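PDB 5CE6: FACT-Spt16 from Cicer arietinum, which probably acts as a histone chaperone for H3-H4 within the FACT complex, using an N-terminal domain that resembles metallopeptidases of family M24. Local coordinates for residues A[30-35]-A[74-79]. Numbering follows the deposited sequence.
Sequences QTRLKA and FLWLLG
Arg32 lies along one face of the Trp76 indole and touches it from CB to the guanidinium. Starting at the root, Arg32 CB rests against the far end of the benzene ring, 3.6 Å from Trp76 CH2. CG comes next, above Trp76 CZ2 and CE2. The next carbon, Arg32 CD, lies over the face of the Trp76 five-membered ring, 3.6 Å from its centroid, a CH-pi contact. NE then passes close to Trp76 NE1, and the guanidinium lies nearly flat on the indole, planes 11° apart. Arg32 CZ is 4.5 Å from the centroid of the Trp76 five-membered ring, an off-centre cation-pi pair. At the tip, Arg32 NH1 gives a nearly straight hydrogen bond of 2.8 Å to Trp76 O (169° at the hydrogen), meeting a lone pair in the carbonyl plane. Trp76 thus holds Arg32 by both its ring and its backbone carbonyl. A carbonyl in the last turn of helix 69-78 thereby gains a charged donor, and a water that donates to Leu75 O accepts a weak hydrogen bond from the same NH1. The chain, extended from CG to NE, is what carries it across the indole to that carbonyl.

Around this pair, apolar contacts join Ala35 CB to the ring edge, 4.3 Å from Trp76 CH2, and Leu33 CB to Leu77 CD1, also at 4.3 Å. Leu77 CD1 makes a further van der Waals contact with Leu33 N at 3.7 Å. The axes of the two helical segments run at 122° and come within 9.2 Å.

Phe195 packs edge-to-face with Trp76, while Glu202 forms a long, weak ion pair with Arg32 NH2. Leu33 and Leu77 both touch Phe89, seating helices 26-42 and 69-78 on strand 85-89 of the six-stranded N-terminal-lobe sheet, with helix 110-117 also against Leu33.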
# COMPACT_ATOMS: atom_id res chain seq x y z
N GLN A 30 -15.71 -16.68 6.38
CA GLN A 30 -15.85 -17.26 7.72
C GLN A 30 -14.54 -17.22 8.50
O GLN A 30 -14.51 -16.84 9.67
CB GLN A 30 -16.35 -18.71 7.64
CG GLN A 30 -17.81 -18.84 7.28
CD GLN A 30 -18.27 -20.29 7.23
OE1 GLN A 30 -18.62 -20.87 8.26
NE2 GLN A 30 -18.25 -20.88 6.04
N THR A 31 -13.46 -17.62 7.83
CA THR A 31 -12.14 -17.65 8.45
C THR A 31 -11.72 -16.25 8.87
O THR A 31 -11.23 -16.04 9.99
CB THR A 31 -11.09 -18.23 7.50
OG1 THR A 31 -11.40 -19.61 7.24
CG2 THR A 31 -9.71 -18.15 8.11
N ARG A 32 -11.93 -15.29 7.99
CA ARG A 32 -11.52 -13.92 8.26
C ARG A 32 -12.43 -13.20 9.26
O ARG A 32 -11.95 -12.40 10.07
CB ARG A 32 -11.33 -13.15 6.95
CG ARG A 32 -10.07 -13.62 6.20
CD ARG A 32 -9.86 -12.92 4.87
NE ARG A 32 -8.77 -13.56 4.13
CZ ARG A 32 -8.41 -13.26 2.89
NH1 ARG A 32 -9.05 -12.32 2.21
NH2 ARG A 32 -7.41 -13.92 2.31
N LEU A 33 -13.74 -13.50 9.23
CA LEU A 33 -14.65 -12.91 10.22
C LEU A 33 -14.28 -13.41 11.62
O LEU A 33 -14.29 -12.65 12.59
CB LEU A 33 -16.12 -13.24 9.89
CG LEU A 33 -17.21 -12.52 10.69
CD1 LEU A 33 -17.10 -11.02 10.49
CD2 LEU A 33 -18.59 -13.01 10.27
N LYS A 34 -13.93 -14.69 11.71
CA LYS A 34 -13.49 -15.27 12.97
C LYS A 34 -12.20 -14.61 13.44
O LYS A 34 -12.08 -14.24 14.61
CB LYS A 34 -13.28 -16.78 12.80
CG LYS A 34 -13.25 -17.57 14.10
CD LYS A 34 -14.11 -18.82 13.97
CE LYS A 34 -13.94 -19.47 12.60
NZ LYS A 34 -14.98 -20.51 12.34
N ALA A 35 -11.25 -14.47 12.52
CA ALA A 35 -9.98 -13.83 12.83
C ALA A 35 -10.19 -12.42 13.36
O ALA A 35 -9.59 -12.03 14.35
CB ALA A 35 -9.08 -13.81 11.60
N PHE A 74 -13.53 -4.41 3.42
CA PHE A 74 -14.49 -5.05 2.54
C PHE A 74 -13.84 -6.04 1.57
O PHE A 74 -14.36 -7.14 1.39
CB PHE A 74 -15.30 -4.02 1.74
CG PHE A 74 -16.43 -3.40 2.51
CD1 PHE A 74 -17.65 -4.06 2.62
CD2 PHE A 74 -16.29 -2.15 3.09
CE1 PHE A 74 -18.70 -3.49 3.32
CE2 PHE A 74 -17.35 -1.57 3.78
CZ PHE A 74 -18.55 -2.23 3.89
N LEU A 75 -12.73 -5.65 0.96
CA LEU A 75 -12.00 -6.56 0.07
C LEU A 75 -11.47 -7.78 0.81
O LEU A 75 -11.54 -8.91 0.31
CB LEU A 75 -10.83 -5.80 -0.60
CG LEU A 75 -11.27 -4.82 -1.68
CD1 LEU A 75 -10.13 -3.88 -2.07
CD2 LEU A 75 -11.74 -5.57 -2.91
N TRP A 76 -10.95 -7.56 2.01
CA TRP A 76 -10.38 -8.63 2.82
C TRP A 76 -11.47 -9.62 3.22
O TRP A 76 -11.31 -10.83 3.09
CB TRP A 76 -9.72 -8.03 4.06
CG TRP A 76 -8.99 -9.00 4.94
CD1 TRP A 76 -7.79 -9.62 4.67
CD2 TRP A 76 -9.38 -9.43 6.25
NE1 TRP A 76 -7.44 -10.42 5.73
CE2 TRP A 76 -8.39 -10.32 6.71
CE3 TRP A 76 -10.48 -9.15 7.07
CZ2 TRP A 76 -8.47 -10.94 7.96
CZ3 TRP A 76 -10.55 -9.75 8.30
CH2 TRP A 76 -9.56 -10.64 8.74
N LEU A 77 -12.58 -9.08 3.70
CA LEU A 77 -13.65 -9.91 4.25
C LEU A 77 -14.49 -10.57 3.16
O LEU A 77 -14.80 -11.77 3.24
CB LEU A 77 -14.54 -9.04 5.16
CG LEU A 77 -15.24 -9.64 6.38
CD1 LEU A 77 -14.27 -10.41 7.26
CD2 LEU A 77 -15.90 -8.53 7.19
N LEU A 78 -14.84 -9.79 2.13
CA LEU A 78 -15.86 -10.19 1.15
C LEU A 78 -15.31 -10.42 -0.25
O LEU A 78 -15.97 -11.03 -1.09
CB LEU A 78 -16.97 -9.15 1.11
CG LEU A 78 -17.78 -9.01 2.40
CD1 LEU A 78 -18.53 -7.68 2.45
CD2 LEU A 78 -18.75 -10.16 2.55
N GLY A 79 -14.11 -9.92 -0.52
CA GLY A 79 -13.46 -10.13 -1.80
C GLY A 79 -13.87 -9.13 -2.86
O GLY A 79 -13.46 -9.25 -4.02
O HOH W 1 -9.49 -10.79 -0.70